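Peptidase S15/CocE/NonD (Thaumarchaeota archaeon SCGC AB-539-E09, PDB 4PF1) is a serine aminopeptidase of the alpha/beta hydrolase fold that probably removes residues from the N-terminal ends of peptides. Local coordinates at residues A[419-432]-A[603-617]. Numbering follows the deposited sequence.
Sequences PAAKQAFDEYVSDP and YRKATQRVWRTAEYP
F425 meets both R609 and W611 on one face of an antiparallel strand pair, 425-430 with 606-611, in the beta-sheet C-terminal non-catalytic domain that S15-family peptidases carry. Its CG stands between the backbone N and the carbonyl carbon (chi1 53°), which swings the ring over toward R609. The guanidinium of R609 lies flat on that ring, planes 17° apart, with CD also over the ring face. F425 CB lies over W611, 3.8 Å from the centroid of its five-membered ring, while F425 CD2 comes 3.6 Å from W611 CZ2; the two rings are inclined obliquely.

E427 runs alongside R609 in a salt bridge, its carboxylate nearly coplanar with the guanidinium. OE2 alone takes both bonds, from R609 NE at 2.7 Å through its anti lone pair and from R609 NH2 at 3.0 Å. A leucine in place of R609 would probably leave the E427 carboxylate without its charged mate and F425 without its flat cationic cover.

The reverse face carries D426, Y428, Q608 and V610. Q608 CB packs 3.7 Å from the centroid of the Y428 ring, whose OH bonds to S578, and L471 packs against Y428 and V610. R612 comes across D426 in a second salt bridge, meeting both oxygens from above the carboxylate plane: NH2 to OD1 at 3.0 Å, and NE to OD2 at 2.7 Å, an oxygen that W473 NE1 also holds.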
ATOM      1  N   PRO A 419      35.259  30.728 -16.186  1.00 19.67           N
ATOM      2  CA  PRO A 419      34.910  32.003 -15.521  1.00 19.25           C
ATOM      3  C   PRO A 419      35.889  33.139 -15.821  1.00 24.18           C
ATOM      4  O   PRO A 419      37.062  32.892 -16.111  1.00 23.93           O
ATOM      5  CB  PRO A 419      34.934  31.642 -14.033  1.00 20.38           C
ATOM      6  CG  PRO A 419      35.877  30.502 -13.938  1.00 24.59           C
ATOM      7  CD  PRO A 419      35.771  29.731 -15.220  1.00 20.30           C
ATOM      8  N   ALA A 420      35.405  34.393 -15.715  1.00 21.95           N
ATOM      9  CA  ALA A 420      36.211  35.599 -15.937  1.00 22.85           C
ATOM     10  C   ALA A 420      37.144  35.876 -14.738  1.00 26.47           C
ATOM     11  O   ALA A 420      37.026  35.220 -13.700  1.00 25.41           O
ATOM     12  CB  ALA A 420      35.302  36.797 -16.189  1.00 23.94           C
ATOM     13  N   ALA A 421      38.064  36.848 -14.891  1.00 23.97           N
ATOM     14  CA  ALA A 421      39.060  37.210 -13.874  1.00 24.08           C
ATOM     15  C   ALA A 421      38.458  37.887 -12.635  1.00 28.02           C
ATOM     16  O   ALA A 421      38.930  37.629 -11.524  1.00 27.47           O
ATOM     17  CB  ALA A 421      40.117  38.112 -14.482  1.00 25.66           C
ATOM     18  N   LYS A 422      37.437  38.764 -12.822  1.00 24.35           N
ATOM     19  CA  LYS A 422      36.792  39.541 -11.740  1.00 23.66           C
ATOM     20  C   LYS A 422      36.386  38.669 -10.538  1.00 27.05           C
ATOM     21  O   LYS A 422      36.050  37.492 -10.709  1.00 26.74           O
ATOM     22  CB  LYS A 422      35.564  40.315 -12.268  1.00 25.63           C
ATOM     23  CG  LYS A 422      34.452  39.423 -12.822  1.00 35.36           C
ATOM     24  CD  LYS A 422      33.308  40.217 -13.412  1.00 43.87           C
ATOM     25  CE  LYS A 422      32.224  39.303 -13.927  1.00 50.39           C
ATOM     26  NZ  LYS A 422      31.137  40.056 -14.599  1.00 56.41           N
ATOM     27  N   GLN A 423      36.418  39.260  -9.326  1.00 22.54           N
ATOM     28  CA  GLN A 423      36.046  38.590  -8.083  1.00 21.03           C
ATOM     29  C   GLN A 423      34.621  38.050  -8.178  1.00 23.55           C
ATOM     30  O   GLN A 423      33.698  38.785  -8.539  1.00 23.10           O
ATOM     31  CB  GLN A 423      36.190  39.542  -6.885  1.00 22.53           C
ATOM     32  CG  GLN A 423      35.985  38.857  -5.535  1.00 36.83           C
ATOM     33  CD  GLN A 423      35.999  39.838  -4.397  1.00 54.41           C
ATOM     34  OE1 GLN A 423      37.049  40.147  -3.824  1.00 50.04           O
ATOM     35  NE2 GLN A 423      34.826  40.333  -4.028  1.00 44.66           N
ATOM     36  N   ALA A 424      34.460  36.748  -7.902  1.00 18.97           N
ATOM     37  CA  ALA A 424      33.178  36.056  -7.966  1.00 17.82           C
ATOM     38  C   ALA A 424      33.194  34.812  -7.088  1.00 20.22           C
ATOM     39  O   ALA A 424      34.161  34.042  -7.102  1.00 19.58           O
ATOM     40  CB  ALA A 424      32.849  35.676  -9.408  1.00 18.40           C
ATOM     41  N   PHE A 425      32.125  34.638  -6.307  1.00 15.41           N
ATOM     42  CA  PHE A 425      31.929  33.505  -5.411  1.00 14.52           C
ATOM     43  C   PHE A 425      30.472  33.419  -4.992  1.00 18.60           C
ATOM     44  O   PHE A 425      29.737  34.403  -5.098  1.00 19.04           O
ATOM     45  CB  PHE A 425      32.839  33.610  -4.154  1.00 16.13           C
ATOM     46  CG  PHE A 425      32.751  34.916  -3.390  1.00 17.87           C
ATOM     47  CD1 PHE A 425      31.743  35.129  -2.452  1.00 20.48           C
ATOM     48  CD2 PHE A 425      33.704  35.913  -3.571  1.00 19.78           C
ATOM     49  CE1 PHE A 425      31.665  36.334  -1.746  1.00 21.40           C
ATOM     50  CE2 PHE A 425      33.628  37.115  -2.859  1.00 22.79           C
ATOM     51  CZ  PHE A 425      32.611  37.315  -1.951  1.00 20.63           C
ATOM     52  N   ASP A 426      30.063  32.256  -4.495  1.00 14.74           N
ATOM     53  CA  ASP A 426      28.738  32.051  -3.919  1.00 14.22           C
ATOM     54  C   ASP A 426      28.920  31.831  -2.429  1.00 18.30           C
ATOM     55  O   ASP A 426      29.792  31.060  -2.026  1.00 17.66           O
ATOM     56  CB  ASP A 426      28.013  30.881  -4.591  1.00 15.40           C
ATOM     57  CG  ASP A 426      27.799  31.100  -6.071  1.00 24.67           C
ATOM     58  OD1 ASP A 426      26.993  31.991  -6.430  1.00 25.95           O
ATOM     59  OD2 ASP A 426      28.470  30.418  -6.871  1.00 29.79           O
ATOM     60  N   GLU A 427      28.152  32.560  -1.610  1.00 15.09           N
ATOM     61  CA  GLU A 427      28.309  32.536  -0.162  1.00 14.59           C
ATOM     62  C   GLU A 427      27.116  31.917   0.565  1.00 18.28           C
ATOM     63  O   GLU A 427      25.970  32.082   0.142  1.00 18.59           O
ATOM     64  CB  GLU A 427      28.533  33.968   0.340  1.00 16.18           C
ATOM     65  CG  GLU A 427      29.068  34.073   1.756  1.00 21.30           C
ATOM     66  CD  GLU A 427      29.235  35.502   2.225  1.00 31.54           C
ATOM     67  OE1 GLU A 427      28.225  36.117   2.634  1.00 21.75           O
ATOM     68  OE2 GLU A 427      30.377  36.010   2.183  1.00 20.49           O
ATOM     69  N   TYR A 428      27.398  31.230   1.688  1.00 13.83           N
ATOM     70  CA  TYR A 428      26.401  30.659   2.598  1.00 13.23           C
ATOM     71  C   TYR A 428      27.006  30.468   3.984  1.00 17.56           C
ATOM     72  O   TYR A 428      28.233  30.399   4.124  1.00 17.02           O
ATOM     73  CB  TYR A 428      25.806  29.340   2.064  1.00 13.58           C
ATOM     74  CG  TYR A 428      26.719  28.133   2.138  1.00 14.59           C
ATOM     75  CD1 TYR A 428      27.690  27.910   1.167  1.00 16.32           C
ATOM     76  CD2 TYR A 428      26.552  27.167   3.126  1.00 15.10           C
ATOM     77  CE1 TYR A 428      28.469  26.754   1.172  1.00 16.38           C
ATOM     78  CE2 TYR A 428      27.354  26.027   3.166  1.00 15.85           C
ATOM     79  CZ  TYR A 428      28.313  25.824   2.186  1.00 21.33           C
ATOM     80  OH  TYR A 428      29.104  24.702   2.212  1.00 19.39           O
ATOM     81  N   VAL A 429      26.147  30.393   5.010  1.00 13.70           N
ATOM     82  CA  VAL A 429      26.591  30.185   6.381  1.00 12.95           C
ATOM     83  C   VAL A 429      26.229  28.761   6.806  1.00 15.75           C
ATOM     84  O   VAL A 429      25.062  28.364   6.724  1.00 14.07           O
ATOM     85  CB  VAL A 429      26.026  31.250   7.362  1.00 16.71           C
ATOM     86  CG1 VAL A 429      26.473  30.971   8.797  1.00 16.39           C
ATOM     87  CG2 VAL A 429      26.435  32.661   6.939  1.00 16.70           C
ATOM     88  N   SER A 430      27.238  27.992   7.241  1.00 12.73           N
ATOM     89  CA  SER A 430      27.032  26.640   7.735  1.00 12.74           C
ATOM     90  C   SER A 430      26.988  26.661   9.259  1.00 16.29           C
ATOM     91  O   SER A 430      27.961  27.068   9.904  1.00 15.93           O
ATOM     92  CB  SER A 430      28.126  25.709   7.231  1.00 17.50           C
ATOM     93  OG  SER A 430      28.075  24.460   7.902  1.00 29.20           O
ATOM     94  N   ASP A 431      25.851  26.253   9.830  1.00 12.01           N
ATOM     95  CA  ASP A 431      25.649  26.260  11.272  1.00 12.20           C
ATOM     96  C   ASP A 431      25.666  24.824  11.829  1.00 16.38           C
ATOM     97  O   ASP A 431      24.714  24.067  11.611  1.00 14.79           O
ATOM     98  CB  ASP A 431      24.328  26.981  11.621  1.00 13.86           C
ATOM     99  CG  ASP A 431      24.039  27.140  13.108  1.00 22.37           C
ATOM    100  OD1 ASP A 431      24.954  26.888  13.924  1.00 23.83           O
ATOM    101  OD2 ASP A 431      22.910  27.536  13.450  1.00 25.83           O
ATOM    102  N   PRO A 432      26.718  24.452  12.605  1.00 14.19           N
ATOM    103  CA  PRO A 432      26.771  23.089  13.171  1.00 13.88           C
ATOM    104  C   PRO A 432      25.641  22.799  14.171  1.00 17.38           C
ATOM    105  O   PRO A 432      25.352  21.633  14.424  1.00 16.26           O
ATOM    106  CB  PRO A 432      28.147  23.039  13.849  1.00 16.17           C
ATOM    107  CG  PRO A 432      28.934  24.145  13.209  1.00 21.01           C
ATOM    108  CD  PRO A 432      27.930  25.218  12.950  1.00 16.53           C
ATOM    109  N   TYR A 603      32.136  23.911  18.332  1.00 14.47           N
ATOM    110  CA  TYR A 603      31.130  23.911  17.263  1.00 13.54           C
ATOM    111  C   TYR A 603      30.613  25.336  17.018  1.00 18.43           C
ATOM    112  O   TYR A 603      29.767  25.838  17.768  1.00 18.49           O
ATOM    113  CB  TYR A 603      29.979  22.930  17.593  1.00 13.52           C
ATOM    114  CG  TYR A 603      30.423  21.481  17.641  1.00 13.63           C
ATOM    115  CD1 TYR A 603      30.989  20.940  18.794  1.00 15.43           C
ATOM    116  CD2 TYR A 603      30.283  20.650  16.533  1.00 13.29           C
ATOM    117  CE1 TYR A 603      31.427  19.617  18.835  1.00 14.23           C
ATOM    118  CE2 TYR A 603      30.719  19.324  16.561  1.00 13.51           C
ATOM    119  CZ  TYR A 603      31.290  18.812  17.718  1.00 18.51           C
ATOM    120  OH  TYR A 603      31.709  17.503  17.762  1.00 14.96           O
ATOM    121  N   ARG A 604      31.159  26.006  15.982  1.00 14.80           N
ATOM    122  CA  ARG A 604      30.797  27.394  15.671  1.00 14.78           C
ATOM    123  C   ARG A 604      30.373  27.583  14.219  1.00 18.44           C
ATOM    124  O   ARG A 604      30.872  26.890  13.329  1.00 17.55           O
ATOM    125  CB  ARG A 604      31.967  28.352  15.968  1.00 14.41           C
ATOM    126  CG  ARG A 604      32.572  28.256  17.373  1.00 24.96           C
ATOM    127  CD  ARG A 604      33.428  29.472  17.725  1.00 38.41           C
ATOM    128  NE  ARG A 604      34.364  29.842  16.656  1.00 50.63           N
ATOM    129  CZ  ARG A 604      34.276  30.959  15.934  1.00 65.84           C
ATOM    130  NH1 ARG A 604      33.305  31.834  16.169  1.00 54.69           N
ATOM    131  NH2 ARG A 604      35.160  31.208  14.976  1.00 49.81           N
ATOM    132  N   LYS A 605      29.498  28.590  13.980  1.00 15.39           N
ATOM    133  CA  LYS A 605      29.031  28.987  12.647  1.00 14.81           C
ATOM    134  C   LYS A 605      30.201  29.469  11.811  1.00 18.04           C
ATOM    135  O   LYS A 605      31.132  30.078  12.345  1.00 17.81           O
ATOM    136  CB  LYS A 605      27.988  30.116  12.746  1.00 17.46           C
ATOM    137  CG  LYS A 605      26.646  29.702  13.318  1.00 28.65           C
ATOM    138  CD  LYS A 605      25.683  30.877  13.317  1.00 35.54           C
ATOM    139  CE  LYS A 605      24.461  30.613  14.159  1.00 41.41           C
ATOM    140  NZ  LYS A 605      23.477  31.718  14.052  1.00 49.90           N
ATOM    141  N   ALA A 606      30.160  29.204  10.504  1.00 13.45           N
ATOM    142  CA  ALA A 606      31.212  29.643   9.595  1.00 13.17           C
ATOM    143  C   ALA A 606      30.621  30.128   8.284  1.00 16.01           C
ATOM    144  O   ALA A 606      29.618  29.584   7.814  1.00 14.16           O
ATOM    145  CB  ALA A 606      32.198  28.515   9.340  1.00 13.59           C
ATOM    146  N   THR A 607      31.239  31.166   7.706  1.00 13.24           N
ATOM    147  CA  THR A 607      30.856  31.742   6.422  1.00 13.08           C
ATOM    148  C   THR A 607      31.622  31.000   5.336  1.00 17.44           C
ATOM    149  O   THR A 607      32.851  31.017   5.335  1.00 17.83           O
ATOM    150  CB  THR A 607      31.118  33.258   6.429  1.00 16.65           C
ATOM    151  OG1 THR A 607      30.376  33.840   7.498  1.00 15.36           O
ATOM    152  CG2 THR A 607      30.735  33.926   5.121  1.00 13.15           C
ATOM    153  N   GLN A 608      30.898  30.298   4.451  1.00 14.21           N
ATOM    154  CA  GLN A 608      31.497  29.483   3.394  1.00 13.65           C
ATOM    155  C   GLN A 608      31.355  30.149   2.045  1.00 18.57           C
ATOM    156  O   GLN A 608      30.295  30.691   1.734  1.00 17.84           O
ATOM    157  CB  GLN A 608      30.868  28.070   3.348  1.00 14.26           C
ATOM    158  CG  GLN A 608      30.463  27.473   4.711  1.00 18.24           C
ATOM    159  CD  GLN A 608      31.643  27.047   5.548  1.00 26.38           C
ATOM    160  OE1 GLN A 608      32.432  27.866   6.017  1.00 21.49           O
ATOM    161  NE2 GLN A 608      31.742  25.760   5.818  1.00 19.04           N
ATOM    162  N   ARG A 609      32.418  30.088   1.227  1.00 16.08           N
ATOM    163  CA  ARG A 609      32.427  30.700  -0.098  1.00 16.19           C
ATOM    164  C   ARG A 609      33.001  29.761  -1.137  1.00 19.34           C
ATOM    165  O   ARG A 609      34.153  29.350  -1.013  1.00 19.23           O
ATOM    166  CB  ARG A 609      33.242  32.006  -0.089  1.00 16.89           C
ATOM    167  CG  ARG A 609      32.571  33.175   0.602  1.00 24.12           C
ATOM    168  CD  ARG A 609      33.531  34.340   0.702  1.00 29.71           C
ATOM    169  NE  ARG A 609      32.937  35.483   1.393  1.00 32.40           N
ATOM    170  CZ  ARG A 609      33.578  36.620   1.640  1.00 44.55           C
ATOM    171  NH1 ARG A 609      34.838  36.778   1.252  1.00 28.21           N
ATOM    172  NH2 ARG A 609      32.965  37.608   2.274  1.00 32.50           N
ATOM    173  N   VAL A 610      32.212  29.439  -2.174  1.00 15.42           N
ATOM    174  CA  VAL A 610      32.678  28.630  -3.295  1.00 15.40           C
ATOM    175  C   VAL A 610      33.041  29.605  -4.427  1.00 20.37           C
ATOM    176  O   VAL A 610      32.158  30.243  -5.011  1.00 19.81           O
ATOM    177  CB  VAL A 610      31.659  27.539  -3.718  1.00 18.97           C
ATOM    178  CG1 VAL A 610      32.034  26.920  -5.061  1.00 19.00           C
ATOM    179  CG2 VAL A 610      31.547  26.458  -2.642  1.00 18.37           C
ATOM    180  N   TRP A 611      34.351  29.767  -4.673  1.00 16.81           N
ATOM    181  CA  TRP A 611      34.884  30.726  -5.639  1.00 16.83           C
ATOM    182  C   TRP A 611      34.821  30.211  -7.079  1.00 19.71           C
ATOM    183  O   TRP A 611      34.985  29.019  -7.324  1.00 18.17           O
ATOM    184  CB  TRP A 611      36.315  31.118  -5.257  1.00 16.04           C
ATOM    185  CG  TRP A 611      36.377  32.024  -4.058  1.00 17.40           C
ATOM    186  CD1 TRP A 611      36.084  31.699  -2.764  1.00 20.02           C
ATOM    187  CD2 TRP A 611      36.739  33.413  -4.051  1.00 17.95           C
ATOM    188  NE1 TRP A 611      36.233  32.800  -1.953  1.00 19.88           N
ATOM    189  CE2 TRP A 611      36.630  33.868  -2.718  1.00 21.91           C
ATOM    190  CE3 TRP A 611      37.154  34.316  -5.044  1.00 19.94           C
ATOM    191  CZ2 TRP A 611      36.957  35.178  -2.347  1.00 21.86           C
ATOM    192  CZ3 TRP A 611      37.458  35.619  -4.678  1.00 22.09           C
ATOM    193  CH2 TRP A 611      37.347  36.042  -3.345  1.00 22.74           C
ATOM    194  N   ARG A 612      34.577  31.129  -8.028  1.00 16.53           N
ATOM    195  CA  ARG A 612      34.434  30.820  -9.455  1.00 16.15           C
ATOM    196  C   ARG A 612      35.028  31.954 -10.301  1.00 20.49           C
ATOM    197  O   ARG A 612      34.299  32.786 -10.851  1.00 20.07           O
ATOM    198  CB  ARG A 612      32.951  30.572  -9.813  1.00 14.53           C
ATOM    199  CG  ARG A 612      31.967  31.432  -9.016  1.00 16.26           C
ATOM    200  CD  ARG A 612      30.561  31.303  -9.537  1.00 17.95           C
ATOM    201  NE  ARG A 612      29.616  32.063  -8.720  1.00 22.19           N
ATOM    202  CZ  ARG A 612      29.278  33.328  -8.944  1.00 29.41           C
ATOM    203  NH1 ARG A 612      29.804  33.992  -9.968  1.00 11.85           N
ATOM    204  NH2 ARG A 612      28.407  33.938  -8.152  1.00 15.93           N
ATOM    205  N   THR A 613      36.369  32.012 -10.349  1.00 17.55           N
ATOM    206  CA  THR A 613      37.123  33.037 -11.082  1.00 17.98           C
ATOM    207  C   THR A 613      38.164  32.366 -11.981  1.00 21.53           C
ATOM    208  O   THR A 613      38.358  31.160 -11.876  1.00 20.47           O
ATOM    209  CB  THR A 613      37.804  34.020 -10.094  1.00 25.27           C
ATOM    210  OG1 THR A 613      38.779  33.314  -9.326  1.00 24.40           O
ATOM    211  CG2 THR A 613      36.819  34.712  -9.165  1.00 23.62           C
ATOM    212  N   ALA A 614      38.854  33.146 -12.840  1.00 19.19           N
ATOM    213  CA  ALA A 614      39.921  32.626 -13.709  1.00 19.61           C
ATOM    214  C   ALA A 614      41.025  31.953 -12.871  1.00 23.79           C
ATOM    215  O   ALA A 614      41.494  30.869 -13.228  1.00 23.76           O
ATOM    216  CB  ALA A 614      40.511  33.754 -14.545  1.00 20.80           C
ATOM    217  N   GLU A 615      41.388  32.582 -11.727  1.00 19.79           N
ATOM    218  CA  GLU A 615      42.395  32.103 -10.778  1.00 19.68           C
ATOM    219  C   GLU A 615      41.889  30.881  -9.994  1.00 22.45           C
ATOM    220  O   GLU A 615      42.648  29.929  -9.796  1.00 21.80           O
ATOM    221  CB  GLU A 615      42.776  33.237  -9.806  1.00 21.39           C
ATOM    222  CG  GLU A 615      43.914  32.900  -8.850  1.00 32.99           C
ATOM    223  CD  GLU A 615      44.338  34.020  -7.916  1.00 53.46           C
ATOM    224  OE1 GLU A 615      43.482  34.863  -7.559  1.00 47.41           O
ATOM    225  OE2 GLU A 615      45.523  34.032  -7.512  1.00 48.51           O
ATOM    226  N   TYR A 616      40.618  30.919  -9.534  1.00 18.57           N
ATOM    227  CA  TYR A 616      40.009  29.837  -8.747  1.00 18.03           C
ATOM    228  C   TYR A 616      38.770  29.244  -9.477  1.00 21.35           C
ATOM    229  O   TYR A 616      37.635  29.509  -9.062  1.00 20.23           O
ATOM    230  CB  TYR A 616      39.615  30.346  -7.340  1.00 19.25           C
ATOM    231  CG  TYR A 616      40.718  31.058  -6.583  1.00 22.21           C
ATOM    232  CD1 TYR A 616      41.857  30.376  -6.162  1.00 24.42           C
ATOM    233  CD2 TYR A 616      40.580  32.390  -6.201  1.00 23.49           C
ATOM    234  CE1 TYR A 616      42.858  31.017  -5.433  1.00 25.74           C
ATOM    235  CE2 TYR A 616      41.574  33.042  -5.470  1.00 25.09           C
ATOM    236  CZ  TYR A 616      42.714  32.351  -5.091  1.00 32.63           C
ATOM    237  OH  TYR A 616      43.695  32.985  -4.364  1.00 32.54           O
ATOM    238  N   PRO A 617      38.949  28.454 -10.570  1.00 17.88           N
ATOM    239  CA  PRO A 617      37.771  27.945 -11.289  1.00 17.07           C
ATOM    240  C   PRO A 617      37.217  26.633 -10.717  1.00 19.92           C
ATOM    241  O   PRO A 617      37.673  25.541 -11.086  1.00 19.71           O
ATOM    242  CB  PRO A 617      38.278  27.780 -12.728  1.00 19.10           C
ATOM    243  CG  PRO A 617      39.751  27.559 -12.596  1.00 23.93           C
ATOM    244  CD  PRO A 617      40.205  28.049 -11.240  1.00 19.81           C
TER
HETATM  245  O   HOH W   1      40.722  35.687 -11.024  1.00 21.75           O